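Local structure of nitrate reductase (Ulva prolifera, 5YLY) at residues A[62-74]-A[85-97]. The protein probably catalyses the NADH-dependent reduction of nitrate to nitrite, the first step of nitrate assimilation, this FAD-binding fragment being its cytochrome b5 reductase domain. Residues are numbered along the deposited sequence; the frame is centred on the assembly and turned at random.
Sequences LGLPTGKHMLIRK and VVMRAYTPTTANE. With FAD (flavin-adenine dinucleotide), chain C.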
ATOM      1  N   LEU A  62      16.053  -2.639   7.468  1.00 29.30           N
ATOM      2  CA  LEU A  62      14.704  -2.657   8.026  1.00 28.11           C
ATOM      3  C   LEU A  62      14.247  -4.090   8.309  1.00 31.10           C
ATOM      4  O   LEU A  62      13.737  -4.348   9.391  1.00 31.63           O
ATOM      5  CB  LEU A  62      13.718  -1.969   7.087  1.00 26.78           C
ATOM      6  CG  LEU A  62      12.250  -1.948   7.532  1.00 29.49           C
ATOM      7  CD1 LEU A  62      12.061  -1.229   8.904  1.00 29.92           C
ATOM      8  CD2 LEU A  62      11.391  -1.286   6.447  1.00 29.43           C
ATOM      9  N   GLY A  63      14.403  -4.976   7.334  1.00 29.03           N
ATOM     10  CA  GLY A  63      14.017  -6.380   7.456  1.00 30.09           C
ATOM     11  C   GLY A  63      12.541  -6.600   7.205  1.00 33.02           C
ATOM     12  O   GLY A  63      11.893  -7.362   7.931  1.00 32.98           O
ATOM     13  N   LEU A  64      12.008  -5.920   6.184  1.00 29.14           N
ATOM     14  CA  LEU A  64      10.607  -6.008   5.796  1.00 26.99           C
ATOM     15  C   LEU A  64      10.543  -6.675   4.426  1.00 31.40           C
ATOM     16  O   LEU A  64      10.813  -6.012   3.412  1.00 29.21           O
ATOM     17  CB  LEU A  64       9.924  -4.602   5.738  1.00 25.04           C
ATOM     18  CG  LEU A  64       8.400  -4.626   5.436  1.00 27.47           C
ATOM     19  CD1 LEU A  64       7.613  -5.377   6.552  1.00 28.25           C
ATOM     20  CD2 LEU A  64       7.845  -3.194   5.281  1.00 28.64           C
ATOM     21  N   PRO A  65      10.164  -7.963   4.351  1.00 28.49           N
ATOM     22  CA  PRO A  65      10.049  -8.616   3.037  1.00 27.74           C
ATOM     23  C   PRO A  65       8.927  -8.003   2.197  1.00 30.72           C
ATOM     24  O   PRO A  65       7.943  -7.489   2.734  1.00 29.51           O
ATOM     25  CB  PRO A  65       9.723 -10.081   3.398  1.00 30.87           C
ATOM     26  CG  PRO A  65      10.185 -10.255   4.811  1.00 36.69           C
ATOM     27  CD  PRO A  65       9.841  -8.908   5.436  1.00 31.27           C
ATOM     28  N   THR A  66       9.096  -8.045   0.868  1.00 27.09           N
ATOM     29  CA  THR A  66       8.111  -7.489  -0.067  1.00 26.00           C
ATOM     30  C   THR A  66       6.819  -8.272   0.075  1.00 29.42           C
ATOM     31  O   THR A  66       6.849  -9.485  -0.041  1.00 31.34           O
ATOM     32  CB  THR A  66       8.631  -7.557  -1.506  1.00 27.19           C
ATOM     33  OG1 THR A  66       9.926  -6.953  -1.563  1.00 27.33           O
ATOM     34  CG2 THR A  66       7.670  -6.882  -2.488  1.00 24.50           C
ATOM     35  N   GLY A  67       5.711  -7.555   0.284  1.00 27.44           N
ATOM     36  CA  GLY A  67       4.398  -8.167   0.501  1.00 28.17           C
ATOM     37  C   GLY A  67       3.951  -8.099   1.954  1.00 30.76           C
ATOM     38  O   GLY A  67       2.771  -8.318   2.260  1.00 30.46           O
ATOM     39  N   LYS A  68       4.885  -7.741   2.857  1.00 25.18           N
ATOM     40  CA  LYS A  68       4.628  -7.630   4.284  1.00 26.25           C
ATOM     41  C   LYS A  68       4.557  -6.164   4.773  1.00 29.38           C
ATOM     42  O   LYS A  68       5.004  -5.226   4.091  1.00 28.22           O
ATOM     43  CB  LYS A  68       5.634  -8.468   5.076  1.00 26.51           C
ATOM     44  CG  LYS A  68       5.567  -9.939   4.589  1.00 32.75           C
ATOM     45  CD  LYS A  68       6.101 -10.935   5.574  1.00 40.13           C
ATOM     46  CE  LYS A  68       5.999 -12.337   5.004  1.00 42.55           C
ATOM     47  NZ  LYS A  68       6.487 -13.333   5.982  1.00 44.93           N
ATOM     48  N   HIS A  69       3.967  -5.978   5.965  1.00 27.51           N
ATOM     49  CA  HIS A  69       3.802  -4.634   6.561  1.00 26.42           C
ATOM     50  C   HIS A  69       4.211  -4.676   8.050  1.00 30.08           C
ATOM     51  O   HIS A  69       4.717  -5.695   8.529  1.00 29.62           O
ATOM     52  CB  HIS A  69       2.325  -4.182   6.392  1.00 26.92           C
ATOM     53  CG  HIS A  69       1.318  -5.031   7.122  1.00 30.63           C
ATOM     54  ND1 HIS A  69       0.686  -6.101   6.507  1.00 31.85           N
ATOM     55  CD2 HIS A  69       0.810  -4.886   8.374  1.00 32.49           C
ATOM     56  CE1 HIS A  69      -0.152  -6.598   7.411  1.00 33.37           C
ATOM     57  NE2 HIS A  69      -0.119  -5.889   8.545  1.00 33.71           N
ATOM     58  N   MET A  70       3.970  -3.578   8.778  1.00 28.16           N
ATOM     59  CA  MET A  70       4.329  -3.474  10.195  0.50 28.48           C
ATOM     60  C   MET A  70       3.157  -2.955  11.008  1.00 31.81           C
ATOM     61  O   MET A  70       2.270  -2.305  10.456  1.00 30.19           O
ATOM     62  CB  MET A  70       5.515  -2.498  10.375  0.50 30.03           C
ATOM     63  CG  MET A  70       5.225  -1.100   9.877  0.50 32.21           C
ATOM     64  SD  MET A  70       6.573   0.142   9.852  0.50 35.48           S
ATOM     65  CE  MET A  70       7.941  -0.866   9.480  0.50 31.97           C
ATOM     66  N   LEU A  71       3.181  -3.196  12.312  1.00 28.88           N
ATOM     67  CA  LEU A  71       2.164  -2.641  13.188  1.00 28.53           C
ATOM     68  C   LEU A  71       2.860  -1.544  13.958  1.00 31.16           C
ATOM     69  O   LEU A  71       3.953  -1.740  14.504  1.00 30.82           O
ATOM     70  CB  LEU A  71       1.602  -3.721  14.150  1.00 30.37           C
ATOM     71  CG  LEU A  71       0.974  -4.914  13.460  1.00 35.38           C
ATOM     72  CD1 LEU A  71       0.528  -5.956  14.504  1.00 35.78           C
ATOM     73  CD2 LEU A  71      -0.197  -4.492  12.587  1.00 39.35           C
ATOM     74  N   ILE A  72       2.268  -0.373  13.962  1.00 25.96           N
ATOM     75  CA  ILE A  72       2.868   0.751  14.665  1.00 27.37           C
ATOM     76  C   ILE A  72       1.943   1.131  15.799  1.00 30.88           C
ATOM     77  O   ILE A  72       0.730   1.199  15.592  1.00 30.32           O
ATOM     78  CB  ILE A  72       3.095   1.929  13.699  1.00 29.89           C
ATOM     79  CG1 ILE A  72       4.086   1.497  12.572  1.00 31.63           C
ATOM     80  CG2 ILE A  72       3.594   3.172  14.453  1.00 30.39           C
ATOM     81  CD1 ILE A  72       4.196   2.354  11.465  1.00 41.31           C
ATOM     82  N   ARG A  73       2.515   1.371  16.974  1.00 29.80           N
ATOM     83  CA  ARG A  73       1.683   1.702  18.135  1.00 31.18           C
ATOM     84  C   ARG A  73       2.282   2.770  19.012  1.00 34.93           C
ATOM     85  O   ARG A  73       3.496   3.008  18.977  1.00 34.34           O
ATOM     86  CB  ARG A  73       1.359   0.444  18.967  1.00 35.57           C
ATOM     87  CG  ARG A  73       2.496  -0.056  19.818  1.00 33.82           C
ATOM     88  CD  ARG A  73       2.119  -1.323  20.575  1.00 39.31           C
ATOM     89  NE  ARG A  73       3.045  -1.517  21.675  1.00 40.70           N
ATOM     90  CZ  ARG A  73       2.834  -2.353  22.688  1.00 54.30           C
ATOM     91  NH1 ARG A  73       3.716  -2.441  23.675  1.00 40.97           N
ATOM     92  NH2 ARG A  73       1.747  -3.115  22.713  1.00 42.75           N
ATOM     93  N   LYS A  74       1.424   3.374  19.857  1.00 32.33           N
ATOM     94  CA  LYS A  74       1.857   4.342  20.839  1.00 32.48           C
ATOM     95  C   LYS A  74       0.885   4.361  22.003  1.00 38.34           C
ATOM     96  O   LYS A  74      -0.334   4.279  21.810  1.00 37.44           O
ATOM     97  CB  LYS A  74       2.007   5.769  20.258  1.00 32.74           C
ATOM     98  CG  LYS A  74       2.924   6.637  21.130  1.00 36.14           C
ATOM     99  CD  LYS A  74       3.199   8.012  20.569  1.00 42.35           C
ATOM    100  CE  LYS A  74       3.877   8.924  21.589  1.00 43.38           C
ATOM    101  NZ  LYS A  74       5.183   8.393  22.086  1.00 43.49           N
ATOM    102  N   VAL A  85      -3.286   2.272  24.617  1.00 45.72           N
ATOM    103  CA  VAL A  85      -2.344   1.852  23.567  1.00 43.68           C
ATOM    104  C   VAL A  85      -3.154   1.797  22.272  1.00 44.92           C
ATOM    105  O   VAL A  85      -4.201   1.144  22.241  1.00 45.37           O
ATOM    106  CB  VAL A  85      -1.660   0.497  23.889  1.00 48.79           C
ATOM    107  CG1 VAL A  85      -0.610   0.154  22.844  1.00 46.94           C
ATOM    108  CG2 VAL A  85      -1.036   0.498  25.279  1.00 49.83           C
ATOM    109  N   VAL A  86      -2.697   2.514  21.215  1.00 37.66           N
ATOM    110  CA  VAL A  86      -3.394   2.571  19.928  1.00 36.46           C
ATOM    111  C   VAL A  86      -2.412   2.036  18.898  1.00 37.70           C
ATOM    112  O   VAL A  86      -1.250   2.450  18.901  1.00 33.66           O
ATOM    113  CB  VAL A  86      -3.868   4.021  19.572  1.00 39.70           C
ATOM    114  CG1 VAL A  86      -4.703   4.038  18.287  1.00 39.22           C
ATOM    115  CG2 VAL A  86      -4.649   4.647  20.733  1.00 40.42           C
ATOM    116  N   MET A  87      -2.878   1.113  18.056  1.00 35.47           N
ATOM    117  CA  MET A  87      -2.056   0.410  17.069  0.50 34.14           C
ATOM    118  C   MET A  87      -2.767   0.355  15.716  1.00 36.10           C
ATOM    119  O   MET A  87      -3.985   0.114  15.692  1.00 35.88           O
ATOM    120  CB  MET A  87      -1.814  -1.010  17.644  0.50 37.79           C
ATOM    121  CG  MET A  87      -1.130  -2.030  16.727  0.50 40.34           C
ATOM    122  SD  MET A  87      -1.575  -3.707  17.329  0.50 47.01           S
ATOM    123  CE  MET A  87      -3.103  -3.966  16.471  0.50 43.68           C
ATOM    124  N   ARG A  88      -2.005   0.525  14.598  1.00 31.00           N
ATOM    125  CA  ARG A  88      -2.527   0.413  13.237  1.00 30.62           C
ATOM    126  C   ARG A  88      -1.448  -0.187  12.348  1.00 31.80           C
ATOM    127  O   ARG A  88      -0.255  -0.021  12.643  1.00 29.70           O
ATOM    128  CB  ARG A  88      -2.980   1.772  12.654  1.00 31.58           C
ATOM    129  CG  ARG A  88      -4.125   2.465  13.394  1.00 31.91           C
ATOM    130  CD  ARG A  88      -5.470   1.765  13.267  1.00 37.71           C
ATOM    131  NE  ARG A  88      -6.538   2.546  13.899  1.00 39.54           N
ATOM    132  CZ  ARG A  88      -6.987   2.395  15.147  1.00 49.18           C
ATOM    133  NH1 ARG A  88      -6.459   1.476  15.949  1.00 42.61           N
ATOM    134  NH2 ARG A  88      -7.956   3.171  15.606  1.00 39.82           N
ATOM    135  N   ALA A  89      -1.866  -0.838  11.255  1.00 29.52           N
ATOM    136  CA  ALA A  89      -0.971  -1.398  10.248  1.00 29.12           C
ATOM    137  C   ALA A  89      -0.507  -0.308   9.272  1.00 30.12           C
ATOM    138  O   ALA A  89      -1.301   0.540   8.899  1.00 29.00           O
ATOM    139  CB  ALA A  89      -1.689  -2.479   9.463  1.00 31.02           C
ATOM    140  N   TYR A  90       0.766  -0.348   8.846  1.00 25.64           N
ATOM    141  CA  TYR A  90       1.313   0.580   7.834  1.00 22.91           C
ATOM    142  C   TYR A  90       2.303  -0.155   6.964  1.00 26.61           C
ATOM    143  O   TYR A  90       3.080  -0.996   7.452  1.00 27.58           O
ATOM    144  CB  TYR A  90       1.997   1.832   8.436  1.00 23.98           C
ATOM    145  CG  TYR A  90       1.004   2.707   9.150  1.00 24.69           C
ATOM    146  CD1 TYR A  90       0.196   3.606   8.441  1.00 25.12           C
ATOM    147  CD2 TYR A  90       0.769   2.555  10.516  1.00 26.97           C
ATOM    148  CE1 TYR A  90      -0.812   4.327   9.079  1.00 25.90           C
ATOM    149  CE2 TYR A  90      -0.200   3.322  11.172  1.00 27.39           C
ATOM    150  CZ  TYR A  90      -1.024   4.157  10.441  1.00 27.03           C
ATOM    151  OH  TYR A  90      -2.038   4.813  11.101  1.00 30.59           O
ATOM    152  N   THR A  91       2.280   0.171   5.685  1.00 23.33           N
ATOM    153  CA  THR A  91       3.301  -0.302   4.757  1.00 21.71           C
ATOM    154  C   THR A  91       4.122   0.934   4.448  1.00 24.31           C
ATOM    155  O   THR A  91       3.636   1.866   3.784  1.00 22.17           O
ATOM    156  CB  THR A  91       2.762  -0.947   3.493  1.00 26.56           C
ATOM    157  OG1 THR A  91       1.966  -2.071   3.839  1.00 26.07           O
ATOM    158  CG2 THR A  91       3.912  -1.420   2.560  1.00 24.46           C
ATOM    159  N   PRO A  92       5.384   0.977   4.895  1.00 22.61           N
ATOM    160  CA  PRO A  92       6.209   2.173   4.595  1.00 21.65           C
ATOM    161  C   PRO A  92       6.423   2.342   3.100  1.00 24.50           C
ATOM    162  O   PRO A  92       6.294   1.379   2.332  1.00 23.45           O
ATOM    163  CB  PRO A  92       7.574   1.832   5.223  1.00 23.03           C
ATOM    164  CG  PRO A  92       7.288   0.776   6.205  1.00 29.19           C
ATOM    165  CD  PRO A  92       6.120  -0.014   5.703  1.00 25.53           C
ATOM    166  N   THR A  93       6.742   3.579   2.678  1.00 21.67           N
ATOM    167  CA  THR A  93       7.032   3.826   1.268  1.00 21.26           C
ATOM    168  C   THR A  93       8.512   3.578   0.956  1.00 24.69           C
ATOM    169  O   THR A  93       8.975   3.853  -0.162  1.00 23.62           O
ATOM    170  CB  THR A  93       6.586   5.226   0.875  1.00 23.14           C
ATOM    171  OG1 THR A  93       7.225   6.174   1.739  1.00 22.18           O
ATOM    172  CG2 THR A  93       5.077   5.382   0.935  1.00 22.72           C
ATOM    173  N   THR A  94       9.261   3.106   1.953  1.00 24.30           N
ATOM    174  CA  THR A  94      10.643   2.662   1.796  1.00 24.16           C
ATOM    175  C   THR A  94      10.625   1.194   2.245  1.00 28.08           C
ATOM    176  O   THR A  94       9.695   0.766   2.949  1.00 27.97           O
ATOM    177  CB  THR A  94      11.665   3.470   2.641  1.00 24.76           C
ATOM    178  OG1 THR A  94      11.279   3.435   4.016  1.00 23.78           O
ATOM    179  CG2 THR A  94      11.778   4.919   2.191  1.00 26.04           C
ATOM    180  N   ALA A  95      11.632   0.427   1.868  1.00 27.46           N
ATOM    181  CA  ALA A  95      11.707  -0.966   2.344  1.00 28.54           C
ATOM    182  C   ALA A  95      13.195  -1.319   2.591  1.00 32.09           C
ATOM    183  O   ALA A  95      13.954  -0.412   2.989  1.00 29.31           O
ATOM    184  CB  ALA A  95      11.013  -1.906   1.352  1.00 29.33           C
ATOM    185  N   ASN A  96      13.636  -2.565   2.311  1.00 29.84           N
ATOM    186  CA  ASN A  96      15.017  -2.969   2.628  1.00 29.64           C
ATOM    187  C   ASN A  96      16.105  -2.191   1.903  1.00 33.20           C
ATOM    188  O   ASN A  96      17.218  -2.097   2.421  1.00 33.52           O
ATOM    189  CB  ASN A  96      15.214  -4.468   2.440  1.00 32.85           C
ATOM    190  CG  ASN A  96      14.498  -5.276   3.492  1.00 43.88           C
ATOM    191  OD1 ASN A  96      14.107  -4.751   4.536  1.00 32.33           O
ATOM    192  ND2 ASN A  96      14.324  -6.582   3.251  1.00 32.90           N
ATOM    193  N   GLU A  97      15.790  -1.605   0.746  1.00 29.91           N
ATOM    194  CA  GLU A  97      16.759  -0.808  -0.025  1.00 31.36           C
ATOM    195  C   GLU A  97      17.234   0.457   0.731  1.00 34.78           C
ATOM    196  O   GLU A  97      18.267   1.030   0.380  1.00 36.31           O
ATOM    197  CB  GLU A  97      16.159  -0.411  -1.398  1.00 31.69           C
ATOM    198  CG  GLU A  97      15.171   0.769  -1.369  1.00 32.35           C
ATOM    199  CD  GLU A  97      13.909   0.599  -0.536  1.00 41.31           C
ATOM    200  OE1 GLU A  97      13.409  -0.544  -0.451  1.00 31.10           O
ATOM    201  OE2 GLU A  97      13.409   1.607   0.018  1.00 31.74           O
TER
HETATM  202  PA  FAD C1001      -9.696   5.167  12.820  1.00 42.98           P
HETATM  203  O1A FAD C1001      -9.867   5.791  14.154  1.00 44.96           O
HETATM  204  O2A FAD C1001      -9.316   3.705  12.853  1.00 41.68           O
HETATM  205  O5B FAD C1001     -11.056   5.423  11.971  1.00 47.99           O
HETATM  206  C5B FAD C1001     -11.628   4.356  11.184  1.00 53.98           C
HETATM  207  C4B FAD C1001     -11.978   4.852   9.803  1.00 55.97           C
HETATM  208  O4B FAD C1001     -12.859   5.996   9.875  1.00 57.23           O
HETATM  209  C3B FAD C1001     -10.814   5.339   8.953  1.00 56.86           C
HETATM  210  O3B FAD C1001     -10.065   4.258   8.399  1.00 58.97           O
HETATM  211  C2B FAD C1001     -11.529   6.182   7.894  1.00 55.99           C
HETATM  212  O2B FAD C1001     -11.979   5.401   6.794  1.00 58.68           O
HETATM  213  C1B FAD C1001     -12.725   6.756   8.681  1.00 54.67           C
HETATM  214  N9A FAD C1001     -12.600   8.173   9.027  1.00 49.00           N
HETATM  215  C8A FAD C1001     -12.388   8.698  10.276  1.00 49.33           C
HETATM  216  N7A FAD C1001     -12.282  10.006  10.296  1.00 48.51           N
HETATM  217  C5A FAD C1001     -12.425  10.367   8.965  1.00 46.81           C
HETATM  218  C6A FAD C1001     -12.350  11.612   8.303  1.00 49.30           C
HETATM  219  N6A FAD C1001     -11.923  12.736   8.884  1.00 50.88           N
HETATM  220  N1A FAD C1001     -12.575  11.631   6.969  1.00 51.08           N
HETATM  221  C2A FAD C1001     -12.807  10.472   6.338  1.00 51.03           C
HETATM  222  N3A FAD C1001     -12.846   9.236   6.848  1.00 49.89           N
HETATM  223  C4A FAD C1001     -12.644   9.251   8.173  1.00 47.45           C
HETATM  224  N1  FAD C1001      -2.782   4.157   6.101  1.00 26.63           N
HETATM  225  C2  FAD C1001      -1.971   5.180   5.685  1.00 25.22           C
HETATM  226  O2  FAD C1001      -2.325   6.360   5.830  1.00 26.42           O
HETATM  227  N3  FAD C1001      -0.731   4.885   5.095  1.00 24.66           N
HETATM  228  C4  FAD C1001      -0.220   3.608   4.870  1.00 23.99           C
HETATM  229  O4  FAD C1001       0.903   3.455   4.432  1.00 24.99           O
HETATM  230  C4X FAD C1001      -1.108   2.525   5.288  1.00 25.88           C
HETATM  231  N5  FAD C1001      -0.722   1.289   5.077  1.00 26.54           N
HETATM  232  C5X FAD C1001      -1.591   0.259   5.442  1.00 27.03           C
HETATM  233  C6  FAD C1001      -1.205  -1.066   5.193  1.00 28.38           C
HETATM  234  C7  FAD C1001      -2.034  -2.132   5.541  1.00 29.66           C
HETATM  235  C7M FAD C1001      -1.587  -3.537   5.222  1.00 30.08           C
HETATM  236  C8  FAD C1001      -3.291  -1.875   6.155  1.00 30.89           C
HETATM  237  C8M FAD C1001      -4.198  -3.010   6.593  1.00 29.57           C
HETATM  238  C9  FAD C1001      -3.685  -0.557   6.383  1.00 31.90           C
HETATM  239  C9A FAD C1001      -2.844   0.511   6.038  1.00 27.63           C
HETATM  240  N10 FAD C1001      -3.204   1.873   6.289  1.00 26.48           N
HETATM  241  C10 FAD C1001      -2.373   2.907   5.907  1.00 26.78           C
HETATM  242  C1' FAD C1001      -4.392   2.227   7.085  1.00 25.66           C
HETATM  243  C2' FAD C1001      -4.095   2.333   8.582  1.00 30.57           C
HETATM  244  O2' FAD C1001      -3.902   1.036   9.152  1.00 28.23           O
HETATM  245  C3' FAD C1001      -5.202   3.050   9.356  1.00 31.32           C
HETATM  246  O3' FAD C1001      -6.434   2.359   9.190  1.00 34.11           O
HETATM  247  C4' FAD C1001      -5.350   4.535   9.014  1.00 31.84           C
HETATM  248  O4' FAD C1001      -4.146   5.214   9.372  1.00 30.03           O
HETATM  249  C5' FAD C1001      -6.522   5.203   9.706  1.00 32.87           C
HETATM  250  O5' FAD C1001      -6.480   4.875  11.111  1.00 32.16           O
HETATM  251  P   FAD C1001      -6.986   5.914  12.232  1.00 34.96           P
HETATM  252  O1P FAD C1001      -6.673   5.370  13.573  1.00 33.81           O
HETATM  253  O2P FAD C1001      -6.495   7.306  11.920  1.00 33.65           O
HETATM  254  O3P FAD C1001      -8.554   5.902  11.978  1.00 36.82           O
HETATM  255  O   HOH W   1      16.682  -1.343   5.062  1.00 32.15           O
HETATM  256  O   HOH W   2      12.118  -4.938   1.206  1.00 30.39           O
HETATM  257  O   HOH W   3       2.421  -4.445   2.667  1.00 27.65           O
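Ile72 and Tyr90 meet at about a right angle, Ile72 CD1 lying 3.6 Å from Tyr90 CD2, while Phe123 of helix 122-129 touches both. Tyr90 OH shares a 2.8 Å hydrogen bond with FAD O4', and O2' of the ribityl chain, which donates to Ala89 O, lies over a face of the tyrosine ring. Bent at chi2 (-69°), Arg88 brings NE within 2.8 Å of FAD O1P in a weak bond, while NH1 binds Met87 O. Exchanging Arg88 for an alanine would probably leave the FAD phosphates without this cationic partner and Met87 O without the NH1 donor. CB of Ala89, on the opposite face from Tyr90, packs 3.6 Å from CD2 of His69, and the flavin methyl C7M sits over an imidazole face. Behind these contacts stands the antiparallel pairing of 69-74 with 85-90, where Ile72 N to Arg88 O is almost straight (178°). OD1 of Asn96 accepts from Gly63 N at 2.8 Å and Leu64 N at 2.9 Å, tying together the loops flanking the hairpin. This hairpin of the antiparallel FAD-binding barrel thus offers the cofactor charge at its diphosphate, the Tyr90 hydroxyl and Ala89 carbonyl at its ribityl chain, and the Thr91 amide at flavin N5.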